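PDB 2DJW: probable transcriptional regulator, AsnC family from Thermus thermophilus, which is a stand-alone RAM-domain protein of unsettled function, related to AsnC-family regulators, that binds zinc and may take part in sequence-specific DNA binding. Local coordinates for residues I2-R14 / I60-A74. Numbering follows the deposited sequence.
Sequences ITAFVLIRPRGNR and ILSLEGVERTETLLA
Arg9, Leu7 and Leu72 bury the most surface where strand 2-10 runs antiparallel to strand 66-74, the two axes 166° apart. Leu7 and Glu70 form a hydrogen-bonded pair, with Leu7 N to Glu70 O at 2.8 Å and Glu70 N answering to Leu7 O. On the sheet face shared by Phe5, Leu7, Glu70 and Leu72, Leu7 CD1 meets Leu72 CD2 at 3.9 Å, the two side chains crossing at a slant. Leu72 also packs its CB on that of Phe5, and its carbonyl oxygen sits at the edge of the phenyl ring.

At Arg9 the pairing slips by one residue in a classic beta bulge: Arg9 O accepts from Glu67 N at 2.8 Å and from Arg68 N at 3.2 Å. With CG anti to the backbone N (chi1 166°), the Arg9 chain passes Glu67, CG lying 3.5 Å from Glu67 OE2, and then bends to bring NH1 beside the Arg68 methylenes; its guanidinium is held by Pro37 O and the Tyr38 ring.

Beyond the bulge, Arg11 forms a salt bridge to Glu64, its NH1 reaching OE2 at 2.7 Å. Arg14 NE reaches the Glu64 carbonyl O at 3.1 Å from above the carbonyl plane; a leucine in its place, with neither N-H nor charge, would probably leave the Glu64 carbonyl O without its NE partner and the Glu64 carboxylate with less positive charge around it.

In this ferredoxin-like alpha-beta fold, strand 40-46 flanks the other edge of strand 2-10. Helix 52-60 covers Thr69 and Thr71, helix 15-22 packs on Pro10 and Ile60, and at Ala74 a strand of a second subunit continues the sheet.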
loop_
_atom_site.group_PDB
_atom_site.type_symbol
_atom_site.label_atom_id
_atom_site.label_comp_id
_atom_site.label_asym_id
_atom_site.label_seq_id
_atom_site.Cartn_x
_atom_site.Cartn_y
_atom_site.Cartn_z
ATOM N N ILE A 2 14.868 7.834 -26.808
ATOM C CA ILE A 2 13.901 7.810 -25.718
ATOM C C ILE A 2 14.638 7.842 -24.385
ATOM O O ILE A 2 15.705 7.260 -24.255
ATOM C CB ILE A 2 12.973 6.565 -25.792
ATOM C CG1 ILE A 2 12.151 6.595 -27.085
ATOM C CG2 ILE A 2 12.064 6.493 -24.574
ATOM C CD1 ILE A 2 11.361 5.320 -27.347
ATOM N N THR A 3 14.072 8.553 -23.416
ATOM C CA THR A 3 14.553 8.539 -22.046
ATOM C C THR A 3 13.659 7.683 -21.122
ATOM O O THR A 3 12.432 7.640 -21.276
ATOM C CB THR A 3 14.718 9.964 -21.511
ATOM O OG1 THR A 3 15.734 10.621 -22.276
ATOM C CG2 THR A 3 15.140 9.970 -20.045
ATOM N N ALA A 4 14.311 6.997 -20.182
ATOM C CA ALA A 4 13.652 6.210 -19.160
ATOM C C ALA A 4 14.387 6.396 -17.837
ATOM O O ALA A 4 15.602 6.636 -17.807
ATOM C CB ALA A 4 13.630 4.740 -19.566
ATOM N N PHE A 5 13.644 6.307 -16.744
ATOM C CA PHE A 5 14.216 6.389 -15.404
ATOM C C PHE A 5 13.994 5.012 -14.832
ATOM O O PHE A 5 12.846 4.608 -14.656
ATOM C CB PHE A 5 13.500 7.462 -14.550
ATOM C CG PHE A 5 13.621 8.860 -15.117
ATOM C CD1 PHE A 5 14.652 9.699 -14.716
ATOM C CD2 PHE A 5 12.730 9.316 -16.099
ATOM C CE1 PHE A 5 14.787 10.975 -15.270
ATOM C CE2 PHE A 5 12.863 10.590 -16.649
ATOM C CZ PHE A 5 13.881 11.427 -16.235
ATOM N N VAL A 6 15.081 4.273 -14.595
ATOM C CA VAL A 6 14.970 2.910 -14.042
ATOM C C VAL A 6 15.258 2.906 -12.546
ATOM O O VAL A 6 16.346 3.262 -12.089
ATOM C CB VAL A 6 15.808 1.829 -14.791
ATOM C CG1 VAL A 6 15.398 0.451 -14.337
ATOM C CG2 VAL A 6 15.619 1.944 -16.303
ATOM N N LEU A 7 14.236 2.535 -11.793
ATOM C CA LEU A 7 14.314 2.500 -10.357
ATOM C C LEU A 7 14.697 1.064 -9.926
ATOM O O LEU A 7 13.980 0.110 -10.206
ATOM C CB LEU A 7 12.955 2.926 -9.781
ATOM C CG LEU A 7 12.524 4.411 -9.600
ATOM C CD1 LEU A 7 12.901 5.378 -10.733
ATOM C CD2 LEU A 7 11.017 4.492 -9.302
ATOM N N ILE A 8 15.844 0.943 -9.250
ATOM C CA ILE A 8 16.402 -0.359 -8.844
ATOM C C ILE A 8 16.450 -0.490 -7.316
ATOM O O ILE A 8 17.097 0.317 -6.635
ATOM C CB ILE A 8 17.811 -0.572 -9.440
ATOM C CG1 ILE A 8 17.859 -0.179 -10.914
ATOM C CG2 ILE A 8 18.321 -1.996 -9.253
ATOM C CD1 ILE A 8 18.726 1.051 -11.152
ATOM N N ARG A 9 15.723 -1.472 -6.787
ATOM C CA ARG A 9 15.855 -1.874 -5.391
ATOM C C ARG A 9 16.747 -3.125 -5.286
ATOM O O ARG A 9 16.324 -4.245 -5.630
ATOM C CB ARG A 9 14.488 -2.150 -4.753
ATOM C CG ARG A 9 14.559 -2.891 -3.397
ATOM C CD ARG A 9 13.190 -3.092 -2.798
ATOM N NE ARG A 9 12.470 -1.814 -2.783
ATOM C CZ ARG A 9 11.347 -1.545 -3.452
ATOM N NH1 ARG A 9 10.737 -2.479 -4.181
ATOM N NH2 ARG A 9 10.824 -0.333 -3.360
ATOM N N PRO A 10 18.003 -2.935 -4.848
ATOM C CA PRO A 10 18.907 -4.069 -4.651
ATOM C C PRO A 10 18.810 -4.645 -3.246
ATOM O O PRO A 10 18.304 -3.971 -2.328
ATOM C CB PRO A 10 20.274 -3.428 -4.829
ATOM C CG PRO A 10 20.106 -2.056 -4.266
ATOM C CD PRO A 10 18.666 -1.653 -4.524
ATOM N N ARG A 11 19.304 -5.877 -3.083
ATOM C CA ARG A 11 19.738 -6.366 -1.758
ATOM C C ARG A 11 20.711 -5.326 -1.199
ATOM O O ARG A 11 21.558 -4.799 -1.938
ATOM C CB ARG A 11 20.427 -7.734 -1.868
ATOM C CG ARG A 11 20.643 -8.451 -0.511
ATOM C CD ARG A 11 21.723 -9.538 -0.577
ATOM N NE ARG A 11 21.376 -10.562 -1.551
ATOM C CZ ARG A 11 22.174 -11.002 -2.520
ATOM N NH1 ARG A 11 23.412 -10.537 -2.649
ATOM N NH2 ARG A 11 21.727 -11.926 -3.365
ATOM N N GLY A 12 20.559 -5.003 0.082
ATOM C CA GLY A 12 21.325 -3.934 0.728
ATOM C C GLY A 12 22.843 -4.015 0.640
ATOM O O GLY A 12 23.510 -2.978 0.578
ATOM N N ASN A 13 23.402 -5.230 0.647
ATOM C CA ASN A 13 24.871 -5.416 0.525
ATOM C C ASN A 13 25.389 -5.364 -0.921
ATOM O O ASN A 13 26.618 -5.299 -1.173
ATOM C CB ASN A 13 25.335 -6.700 1.233
ATOM C CG ASN A 13 25.026 -7.956 0.443
ATOM O OD1 ASN A 13 24.011 -8.045 -0.245
ATOM N ND2 ASN A 13 25.909 -8.945 0.543
ATOM N N ARG A 14 24.439 -5.336 -1.860
ATOM C CA ARG A 14 24.735 -5.282 -3.286
ATOM C C ARG A 14 24.707 -3.887 -3.904
ATOM O O ARG A 14 25.069 -3.727 -5.070
ATOM C CB ARG A 14 23.759 -6.171 -4.033
ATOM C CG ARG A 14 23.834 -7.635 -3.649
ATOM C CD ARG A 14 25.145 -8.275 -4.122
ATOM N NE ARG A 14 25.300 -8.235 -5.573
ATOM C CZ ARG A 14 26.475 -8.256 -6.201
ATOM N NH1 ARG A 14 27.613 -8.322 -5.500
ATOM N NH2 ARG A 14 26.514 -8.214 -7.530
ATOM N N ILE A 60 19.963 -5.357 -16.346
ATOM C CA ILE A 60 19.855 -5.162 -14.896
ATOM C C ILE A 60 19.360 -6.435 -14.210
ATOM O O ILE A 60 19.903 -6.849 -13.171
ATOM C CB ILE A 60 18.936 -3.934 -14.512
ATOM C CG1 ILE A 60 19.597 -2.617 -14.913
ATOM C CG2 ILE A 60 18.596 -3.937 -13.026
ATOM C CD1 ILE A 60 18.714 -1.389 -14.837
ATOM N N LEU A 61 18.323 -7.047 -14.773
ATOM C CA LEU A 61 17.633 -8.147 -14.077
ATOM C C LEU A 61 18.381 -9.480 -14.192
ATOM O O LEU A 61 18.037 -10.459 -13.506
ATOM C CB LEU A 61 16.174 -8.288 -14.529
ATOM C CG LEU A 61 15.165 -7.162 -14.269
ATOM C CD1 LEU A 61 13.881 -7.440 -15.052
ATOM C CD2 LEU A 61 14.860 -6.958 -12.784
ATOM N N SER A 62 19.406 -9.501 -15.042
ATOM C CA SER A 62 20.295 -10.651 -15.163
ATOM C C SER A 62 21.466 -10.493 -14.209
ATOM O O SER A 62 22.476 -11.221 -14.307
ATOM C CB SER A 62 20.832 -10.772 -16.586
ATOM O OG SER A 62 21.955 -9.918 -16.760
ATOM N N LEU A 63 21.359 -9.514 -13.309
ATOM C CA LEU A 63 22.417 -9.293 -12.338
ATOM C C LEU A 63 22.016 -9.842 -11.006
ATOM O O LEU A 63 20.843 -9.786 -10.615
ATOM C CB LEU A 63 22.823 -7.823 -12.228
ATOM C CG LEU A 63 23.431 -7.113 -13.448
ATOM C CD1 LEU A 63 23.826 -5.695 -13.050
ATOM C CD2 LEU A 63 24.634 -7.849 -14.045
ATOM N N GLU A 64 23.015 -10.384 -10.316
ATOM C CA GLU A 64 22.824 -10.970 -9.006
ATOM C C GLU A 64 22.528 -9.883 -7.968
ATOM O O GLU A 64 23.282 -8.916 -7.846
ATOM C CB GLU A 64 24.055 -11.846 -8.652
ATOM C CG GLU A 64 24.540 -11.807 -7.203
ATOM C CD GLU A 64 23.492 -12.271 -6.216
ATOM O OE1 GLU A 64 22.621 -13.088 -6.597
ATOM O OE2 GLU A 64 23.552 -11.818 -5.050
ATOM N N GLY A 65 21.423 -10.042 -7.249
ATOM C CA GLY A 65 21.090 -9.163 -6.127
ATOM C C GLY A 65 19.904 -8.199 -6.258
ATOM O O GLY A 65 19.493 -7.577 -5.267
ATOM N N VAL A 66 19.350 -8.061 -7.464
ATOM C CA VAL A 66 18.272 -7.088 -7.691
ATOM C C VAL A 66 16.907 -7.653 -7.279
ATOM O O VAL A 66 16.447 -8.673 -7.799
ATOM C CB VAL A 66 18.256 -6.510 -9.139
ATOM C CG1 VAL A 66 19.660 -6.049 -9.590
ATOM C CG2 VAL A 66 17.699 -7.498 -10.100
ATOM N N GLU A 67 16.283 -7.004 -6.311
ATOM C CA GLU A 67 14.986 -7.435 -5.830
ATOM C C GLU A 67 13.830 -6.971 -6.745
ATOM O O GLU A 67 13.065 -7.800 -7.256
ATOM C CB GLU A 67 14.780 -6.965 -4.391
ATOM C CG GLU A 67 15.586 -7.763 -3.380
ATOM C CD GLU A 67 15.492 -7.201 -1.991
ATOM O OE1 GLU A 67 15.733 -7.956 -1.024
ATOM O OE2 GLU A 67 15.194 -5.996 -1.852
ATOM N N ARG A 68 13.713 -5.653 -6.933
ATOM C CA ARG A 68 12.699 -5.058 -7.804
ATOM C C ARG A 68 13.301 -3.971 -8.685
ATOM O O ARG A 68 14.207 -3.236 -8.272
ATOM C CB ARG A 68 11.543 -4.449 -6.996
ATOM C CG ARG A 68 10.687 -5.453 -6.198
ATOM C CD ARG A 68 9.657 -6.212 -7.059
ATOM N NE ARG A 68 9.001 -7.243 -6.253
ATOM C CZ ARG A 68 7.754 -7.170 -5.774
ATOM N NH1 ARG A 68 6.966 -6.124 -6.040
ATOM N NH2 ARG A 68 7.276 -8.172 -5.039
ATOM N N THR A 69 12.764 -3.882 -9.894
ATOM C CA THR A 69 13.015 -2.780 -10.819
ATOM C C THR A 69 11.664 -2.096 -11.165
ATOM O O THR A 69 10.607 -2.775 -11.260
ATOM C CB THR A 69 13.744 -3.304 -12.088
ATOM O OG1 THR A 69 14.628 -2.314 -12.590
ATOM C CG2 THR A 69 12.783 -3.697 -13.185
ATOM N N GLU A 70 11.687 -0.768 -11.339
ATOM C CA GLU A 70 10.520 -0.050 -11.886
ATOM C C GLU A 70 10.906 1.020 -12.896
ATOM O O GLU A 70 11.587 1.956 -12.559
ATOM C CB GLU A 70 9.650 0.554 -10.775
ATOM C CG GLU A 70 8.183 0.604 -11.148
ATOM C CD GLU A 70 7.416 1.741 -10.488
ATOM O OE1 GLU A 70 7.737 2.099 -9.341
ATOM O OE2 GLU A 70 6.463 2.256 -11.120
ATOM N N THR A 71 10.472 0.867 -14.141
ATOM C CA THR A 71 10.871 1.764 -15.223
ATOM C C THR A 71 9.804 2.828 -15.512
ATOM O O THR A 71 8.627 2.504 -15.779
ATOM C CB THR A 71 11.207 1.003 -16.507
ATOM O OG1 THR A 71 12.232 0.054 -16.229
ATOM C CG2 THR A 71 11.714 1.948 -17.608
ATOM N N LEU A 72 10.252 4.084 -15.442
ATOM C CA LEU A 72 9.434 5.254 -15.760
ATOM C C LEU A 72 9.870 5.730 -17.132
ATOM O O LEU A 72 10.892 6.395 -17.244
ATOM C CB LEU A 72 9.650 6.360 -14.719
ATOM C CG LEU A 72 8.978 6.329 -13.327
ATOM C CD1 LEU A 72 8.551 4.986 -12.785
ATOM C CD2 LEU A 72 9.783 7.069 -12.282
ATOM N N LEU A 73 9.116 5.379 -18.172
ATOM C CA LEU A 73 9.512 5.734 -19.525
ATOM C C LEU A 73 8.954 7.081 -20.017
ATOM O O LEU A 73 7.760 7.303 -20.035
ATOM C CB LEU A 73 9.191 4.597 -20.517
ATOM C CG LEU A 73 9.665 4.892 -21.948
ATOM C CD1 LEU A 73 10.459 3.792 -22.566
ATOM C CD2 LEU A 73 8.529 5.353 -22.916
ATOM N N ALA A 74 9.842 7.956 -20.452
ATOM C CA ALA A 74 9.469 9.314 -20.880
ATOM C C ALA A 74 8.983 9.330 -22.318
ATOM O O ALA A 74 9.748 9.034 -23.256
ATOM C CB ALA A 74 10.646 10.268 -20.713
#